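Local coordinates for pyrrolysyl-tRNA synthetase (Desulfitobacterium hafniense, PDB 3DSQ), which probably joins pyrrolysine to its cognate tRNA at the expense of ATP, acting as a homodimeric class II aminoacyl-tRNA synthetase, at residues 69-74 with 278-283; 167-172 with 272-277. All coordinates share one frame; numbering follows the deposited sequence.

Interaction 1. Residues 69-74 with 278-283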
loop_
_atom_site.group_PDB
_atom_site.type_symbol
_atom_site.label_atom_id
_atom_site.label_comp_id
_atom_site.label_asym_id
_atom_site.label_seq_id
_atom_site.Cartn_x
_atom_site.Cartn_y
_atom_site.Cartn_z
ATOM N N HIS B 69 -8.355 -15.733 2.978
ATOM C CA HIS B 69 -7.724 -14.976 4.057
ATOM C C HIS B 69 -7.246 -13.599 3.587
ATOM O O HIS B 69 -6.585 -12.874 4.336
ATOM C CB HIS B 69 -6.552 -15.761 4.648
ATOM C CG HIS B 69 -6.965 -17.017 5.353
ATOM N ND1 HIS B 69 -7.783 -17.010 6.462
ATOM C CD2 HIS B 69 -6.690 -18.318 5.095
ATOM C CE1 HIS B 69 -7.995 -18.253 6.859
ATOM N NE2 HIS B 69 -7.344 -19.065 6.047
ATOM N N ARG B 70 -7.581 -13.246 2.349
ATOM C CA ARG B 70 -7.215 -11.946 1.798
ATOM C C ARG B 70 -8.087 -11.581 0.608
ATOM O O ARG B 70 -8.445 -12.438 -0.206
ATOM C CB ARG B 70 -5.746 -11.919 1.375
ATOM C CG ARG B 70 -5.424 -12.825 0.215
ATOM C CD ARG B 70 -3.933 -12.946 0.055
ATOM N NE ARG B 70 -3.564 -13.810 -1.059
ATOM C CZ ARG B 70 -2.308 -14.075 -1.400
ATOM N NH1 ARG B 70 -1.313 -13.547 -0.701
ATOM N NH2 ARG B 70 -2.047 -14.846 -2.447
ATOM N N PRO B 71 -8.437 -10.289 0.489
ATOM C CA PRO B 71 -9.271 -9.792 -0.603
ATOM C C PRO B 71 -8.549 -9.791 -1.943
ATOM O O PRO B 71 -7.318 -9.858 -1.999
ATOM C CB PRO B 71 -9.650 -8.391 -0.130
ATOM C CG PRO B 71 -8.433 -7.965 0.621
ATOM C CD PRO B 71 -8.099 -9.200 1.427
ATOM N N ALA B 72 -9.337 -9.711 -3.012
ATOM C CA ALA B 72 -8.857 -9.718 -4.388
ATOM C C ALA B 72 -7.714 -8.772 -4.703
ATOM O O ALA B 72 -6.764 -9.151 -5.397
ATOM C CB ALA B 72 -10.021 -9.435 -5.333
ATOM N N LEU B 73 -7.800 -7.538 -4.208
ATOM C CA LEU B 73 -6.757 -6.565 -4.479
ATOM C C LEU B 73 -5.414 -7.080 -3.988
ATOM O O LEU B 73 -4.430 -6.993 -4.695
ATOM C CB LEU B 73 -7.080 -5.210 -3.815
ATOM C CG LEU B 73 -6.035 -4.104 -4.010
ATOM C CD1 LEU B 73 -5.800 -3.870 -5.510
ATOM C CD2 LEU B 73 -6.510 -2.804 -3.335
ATOM N N LEU B 74 -5.379 -7.621 -2.777
ATOM C CA LEU B 74 -4.133 -8.124 -2.217
ATOM C C LEU B 74 -3.665 -9.406 -2.893
ATOM O O LEU B 74 -2.468 -9.626 -3.058
ATOM C CB LEU B 74 -4.278 -8.349 -0.707
ATOM C CG LEU B 74 -4.446 -7.063 0.120
ATOM C CD1 LEU B 74 -4.607 -7.413 1.593
ATOM C CD2 LEU B 74 -3.236 -6.148 -0.089
ATOM N N SER B 278 -16.325 0.240 3.564
ATOM C CA SER B 278 -17.708 -0.130 3.224
ATOM C C SER B 278 -17.835 -1.465 2.481
ATOM O O SER B 278 -18.889 -2.104 2.501
ATOM C CB SER B 278 -18.350 0.967 2.370
ATOM O OG SER B 278 -18.549 2.139 3.140
ATOM N N TYR B 279 -16.770 -1.866 1.800
ATOM C CA TYR B 279 -16.784 -3.129 1.071
ATOM C C TYR B 279 -15.604 -3.949 1.540
ATOM O O TYR B 279 -14.722 -3.442 2.230
ATOM C CB TYR B 279 -16.626 -2.919 -0.437
ATOM C CG TYR B 279 -17.708 -2.131 -1.135
ATOM C CD1 TYR B 279 -17.742 -0.735 -1.063
ATOM C CD2 TYR B 279 -18.644 -2.775 -1.945
ATOM C CE1 TYR B 279 -18.670 -0.001 -1.788
ATOM C CE2 TYR B 279 -19.574 -2.056 -2.682
ATOM C CZ TYR B 279 -19.576 -0.663 -2.604
ATOM O OH TYR B 279 -20.435 0.057 -3.395
ATOM N N LEU B 280 -15.591 -5.222 1.154
ATOM C CA LEU B 280 -14.496 -6.114 1.496
ATOM C C LEU B 280 -14.531 -7.223 0.460
ATOM O O LEU B 280 -15.548 -7.893 0.310
ATOM C CB LEU B 280 -14.683 -6.719 2.888
ATOM C CG LEU B 280 -13.462 -7.197 3.691
ATOM C CD1 LEU B 280 -13.891 -8.368 4.558
ATOM C CD2 LEU B 280 -12.309 -7.605 2.797
ATOM N N ASP B 281 -13.432 -7.386 -0.267
ATOM C CA ASP B 281 -13.316 -8.430 -1.284
ATOM C C ASP B 281 -14.518 -8.438 -2.243
ATOM O O ASP B 281 -15.056 -9.495 -2.592
ATOM C CB ASP B 281 -13.147 -9.784 -0.583
ATOM C CG ASP B 281 -12.701 -10.904 -1.529
ATOM O OD1 ASP B 281 -12.050 -10.634 -2.556
ATOM O OD2 ASP B 281 -12.995 -12.072 -1.223
ATOM N N GLY B 282 -14.923 -7.240 -2.660
ATOM C CA GLY B 282 -16.033 -7.083 -3.584
ATOM C C GLY B 282 -17.425 -7.122 -2.976
ATOM O O GLY B 282 -18.398 -6.978 -3.700
ATOM N N VAL B 283 -17.535 -7.304 -1.664
ATOM C CA VAL B 283 -18.847 -7.386 -1.018
ATOM C C VAL B 283 -19.180 -6.189 -0.112
ATOM O O VAL B 283 -18.397 -5.841 0.759
ATOM C CB VAL B 283 -18.953 -8.680 -0.165
ATOM C CG1 VAL B 283 -20.351 -8.821 0.399
ATOM C CG2 VAL B 283 -18.586 -9.901 -1.013
#
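Asp281 reaches across to the start of a helix where Pro71 occupies the N-cap position, a place at which a proline ring has no polar side-chain atom to offer the backbone. The acceptor comes instead from a residue some two hundred positions away. OD1 of Asp281 takes the backbone N-H of Ala72 at 2.9 Å, moderately bent at 146°, and the donor arrives from above the carboxylate, 44° out of its plane. With CG of Asp281 turned opposite its own backbone nitrogen (chi1 -167°), the carboxylate is brought up beside this helix start. OD2 also forms a salt bridge with Lys68, so helix end and lysine would both tend to stabilise the negative charge.

Helix 72-85 and the strand after it probably correspond to motif 1 of class II synthetases, the dimer-forming element, and Pro71 packs on Gln91 of the second subunit. Facing the helix start is a tight beta hairpin with a two-residue loop: a type I' turn from Leu280 to Val283, closed by both backbone bonds between those residues. Asp281 and Gly282 fill its corners with positive phi, and the first corner presents its side chain to the helix start.

Carbon contacts accompany the polar bond. Two are apolar: Pro71 CB lies 3.8 Å from Asp281 CB, while CD2 of Leu280 meets the same Pro71 CB at 4.0 Å. Pro71 CA is 3.5 Å from Asp281 OD1. CB of Ala72 sits 3.6 Å from Asp281 OD1, with Leu261 and Met273 also against this methyl. Replacing Asp281 by an alanine is likely to leave the Ala72 N-H without this acceptor and Lys68 without this countercharge.

Interaction 2. Residues 167-172 with 272-277; sequences QHLNEF and SMARSL. With NA (sodium ion), chain D.
Arg275 runs past Glu171, and its side chain can be traced atom by atom. CB projects toward residues 167-172; CG, opposite the carbonyl carbon (chi1 -67°), starts an extended run to NE. CD is the atom that touches, 3.7 Å from OE1 of Glu171, the two side chains crossing at about a right angle. Arg275 NE lies 4.6 Å from Glu171 OE1, too far for a salt bridge: carboxylate and guanidinium planes are only 9° apart, but the oxygen is displaced to one side of the guanidinium, not in line with its N-H bonds, so only the charges attract. NE makes a weak hydrogen bond to Thr157, and at the tip NH1 donates to the backbone oxygen of Thr94 of the second subunit. The carboxylate of Glu171 likewise bonds Thr96 and Ile97 of the second subunit.

Strands 150-159 and 171-180, with their connecting loop, probably form motif 2 of class II synthetases, and the loop also binds a sodium ion: Gln167 O coordinates it at 2.7 Å, alongside Ser163 and Gln164. The opposing segment follows helix 257-265, which probably belongs to motif 3.

Closer to the backbone, a water donates to Glu171 O (2.7 Å) and accepts from Arg275 N (3.0 Å), bridging the segments where Glu171 CA and Arg275 CA are 7.3 Å apart. Beside it both methyls of Leu169 rest against the same side of Ala274 CB, CD1 at 3.8 Å and CD2 at 3.9 Å.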
loop_
_atom_site.group_PDB
_atom_site.type_symbol
_atom_site.label_atom_id
_atom_site.label_comp_id
_atom_site.label_asym_id
_atom_site.label_seq_id
_atom_site.Cartn_x
_atom_site.Cartn_y
_atom_site.Cartn_z
ATOM N N GLN B 167 -16.578 6.679 -13.133
ATOM C CA GLN B 167 -16.391 6.508 -11.696
ATOM C C GLN B 167 -15.066 7.104 -11.238
ATOM O O GLN B 167 -14.191 7.374 -12.058
ATOM C CB GLN B 167 -16.456 5.023 -11.326
ATOM C CG GLN B 167 -17.803 4.380 -11.607
ATOM C CD GLN B 167 -17.900 2.961 -11.074
ATOM O OE1 GLN B 167 -17.855 2.735 -9.867
ATOM N NE2 GLN B 167 -18.030 1.997 -11.977
ATOM N N HIS B 168 -14.919 7.310 -9.931
ATOM C CA HIS B 168 -13.691 7.889 -9.392
ATOM C C HIS B 168 -13.251 7.300 -8.052
ATOM O O HIS B 168 -14.073 7.018 -7.180
ATOM C CB HIS B 168 -13.860 9.407 -9.218
ATOM C CG HIS B 168 -12.664 10.082 -8.611
ATOM N ND1 HIS B 168 -11.511 10.332 -9.322
ATOM C CD2 HIS B 168 -12.424 10.505 -7.346
ATOM C CE1 HIS B 168 -10.609 10.875 -8.522
ATOM N NE2 HIS B 168 -11.138 10.993 -7.317
ATOM N N LEU B 169 -11.942 7.120 -7.902
ATOM C CA LEU B 169 -11.350 6.634 -6.658
ATOM C C LEU B 169 -10.313 7.679 -6.255
ATOM O O LEU B 169 -9.432 8.005 -7.048
ATOM C CB LEU B 169 -10.639 5.290 -6.864
ATOM C CG LEU B 169 -11.448 3.983 -6.952
ATOM C CD1 LEU B 169 -10.482 2.817 -7.117
ATOM C CD2 LEU B 169 -12.282 3.788 -5.695
ATOM N N ASN B 170 -10.417 8.235 -5.052
ATOM C CA ASN B 170 -9.418 9.208 -4.617
ATOM C C ASN B 170 -8.131 8.452 -4.346
ATOM O O ASN B 170 -7.047 8.975 -4.553
ATOM C CB ASN B 170 -9.846 9.932 -3.335
ATOM C CG ASN B 170 -10.993 10.895 -3.565
ATOM O OD1 ASN B 170 -11.066 11.563 -4.596
ATOM N ND2 ASN B 170 -11.891 10.975 -2.598
ATOM N N GLU B 171 -8.268 7.221 -3.860
ATOM C CA GLU B 171 -7.120 6.360 -3.564
ATOM C C GLU B 171 -7.194 5.169 -4.510
ATOM O O GLU B 171 -8.171 4.445 -4.498
ATOM C CB GLU B 171 -7.187 5.818 -2.128
ATOM C CG GLU B 171 -7.199 6.859 -1.045
ATOM C CD GLU B 171 -7.059 6.260 0.336
ATOM O OE1 GLU B 171 -6.108 5.482 0.555
ATOM O OE2 GLU B 171 -7.895 6.578 1.206
ATOM N N PHE B 172 -6.168 4.967 -5.320
ATOM C CA PHE B 172 -6.169 3.848 -6.238
ATOM C C PHE B 172 -4.788 3.191 -6.281
ATOM O O PHE B 172 -3.777 3.790 -5.898
ATOM C CB PHE B 172 -6.663 4.289 -7.632
ATOM C CG PHE B 172 -5.900 5.455 -8.236
ATOM C CD1 PHE B 172 -4.843 5.230 -9.110
ATOM C CD2 PHE B 172 -6.256 6.777 -7.942
ATOM C CE1 PHE B 172 -4.141 6.294 -9.693
ATOM C CE2 PHE B 172 -5.558 7.861 -8.520
ATOM C CZ PHE B 172 -4.505 7.624 -9.393
ATOM N N SER B 272 -15.957 -1.486 -4.991
ATOM C CA SER B 272 -16.127 -2.828 -4.446
ATOM C C SER B 272 -14.831 -3.556 -4.039
ATOM O O SER B 272 -14.813 -4.312 -3.071
ATOM C CB SER B 272 -16.936 -3.671 -5.437
ATOM O OG SER B 272 -16.410 -4.973 -5.540
ATOM N N MET B 273 -13.738 -3.319 -4.744
ATOM C CA MET B 273 -12.500 -4.004 -4.382
ATOM C C MET B 273 -11.329 -3.081 -4.054
ATOM O O MET B 273 -10.187 -3.515 -3.940
ATOM C CB MET B 273 -12.125 -5.008 -5.484
ATOM C CG MET B 273 -13.068 -6.200 -5.517
ATOM S SD MET B 273 -12.861 -7.369 -6.893
ATOM C CE MET B 273 -13.875 -6.610 -8.085
ATOM N N ALA B 274 -11.627 -1.803 -3.855
ATOM C CA ALA B 274 -10.593 -0.834 -3.528
ATOM C C ALA B 274 -10.408 -0.767 -2.018
ATOM O O ALA B 274 -11.101 -1.452 -1.268
ATOM C CB ALA B 274 -10.996 0.541 -4.071
ATOM N N ARG B 275 -9.463 0.046 -1.570
ATOM C CA ARG B 275 -9.248 0.225 -0.130
ATOM C C ARG B 275 -10.588 0.741 0.360
ATOM O O ARG B 275 -11.127 1.696 -0.184
ATOM C CB ARG B 275 -8.164 1.258 0.122
ATOM C CG ARG B 275 -6.810 0.817 -0.332
ATOM C CD ARG B 275 -5.761 1.913 -0.183
ATOM N NE ARG B 275 -4.436 1.323 -0.323
ATOM C CZ ARG B 275 -3.763 0.734 0.662
ATOM N NH1 ARG B 275 -4.277 0.664 1.890
ATOM N NH2 ARG B 275 -2.591 0.167 0.405
ATOM N N SER B 276 -11.148 0.112 1.377
ATOM C CA SER B 276 -12.467 0.539 1.798
ATOM C C SER B 276 -12.863 0.157 3.204
ATOM O O SER B 276 -12.301 -0.759 3.796
ATOM C CB SER B 276 -13.499 -0.044 0.828
ATOM O OG SER B 276 -14.807 0.405 1.124
ATOM N N LEU B 277 -13.856 0.875 3.716
ATOM C CA LEU B 277 -14.419 0.610 5.029
ATOM C C LEU B 277 -15.865 0.183 4.812
ATOM O O LEU B 277 -16.542 -0.202 5.755
ATOM C CB LEU B 277 -14.389 1.857 5.922
ATOM C CG LEU B 277 -13.015 2.328 6.415
ATOM C CD1 LEU B 277 -13.189 3.504 7.372
ATOM C CD2 LEU B 277 -12.292 1.183 7.105
HETATM NA NA NA D . -11.849 6.721 -13.180
HETATM O O HOH W 1 -8.135 1.928 -3.555
#

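How the interactions relate
The centres of interactions 1 and 2 lie 11 Å apart within one class II core, and their later segments, 272-277 and 278-283, are consecutive in the chain. Along the sequence come the start of helix 72-85, then the entry to strand 171-180, then this C-terminal run, so interaction 2 falls inside the longer span bridged by interaction 1. The two also touch: Ser272 and Met273 pack on Gly282, and Met273 O lies against Leu73. Through its loop and hairpin, the run after helix 257-265 thus probably joins elements of motifs 1 and 2, and both contacts border the second subunit, placing this junction at the dimer interface.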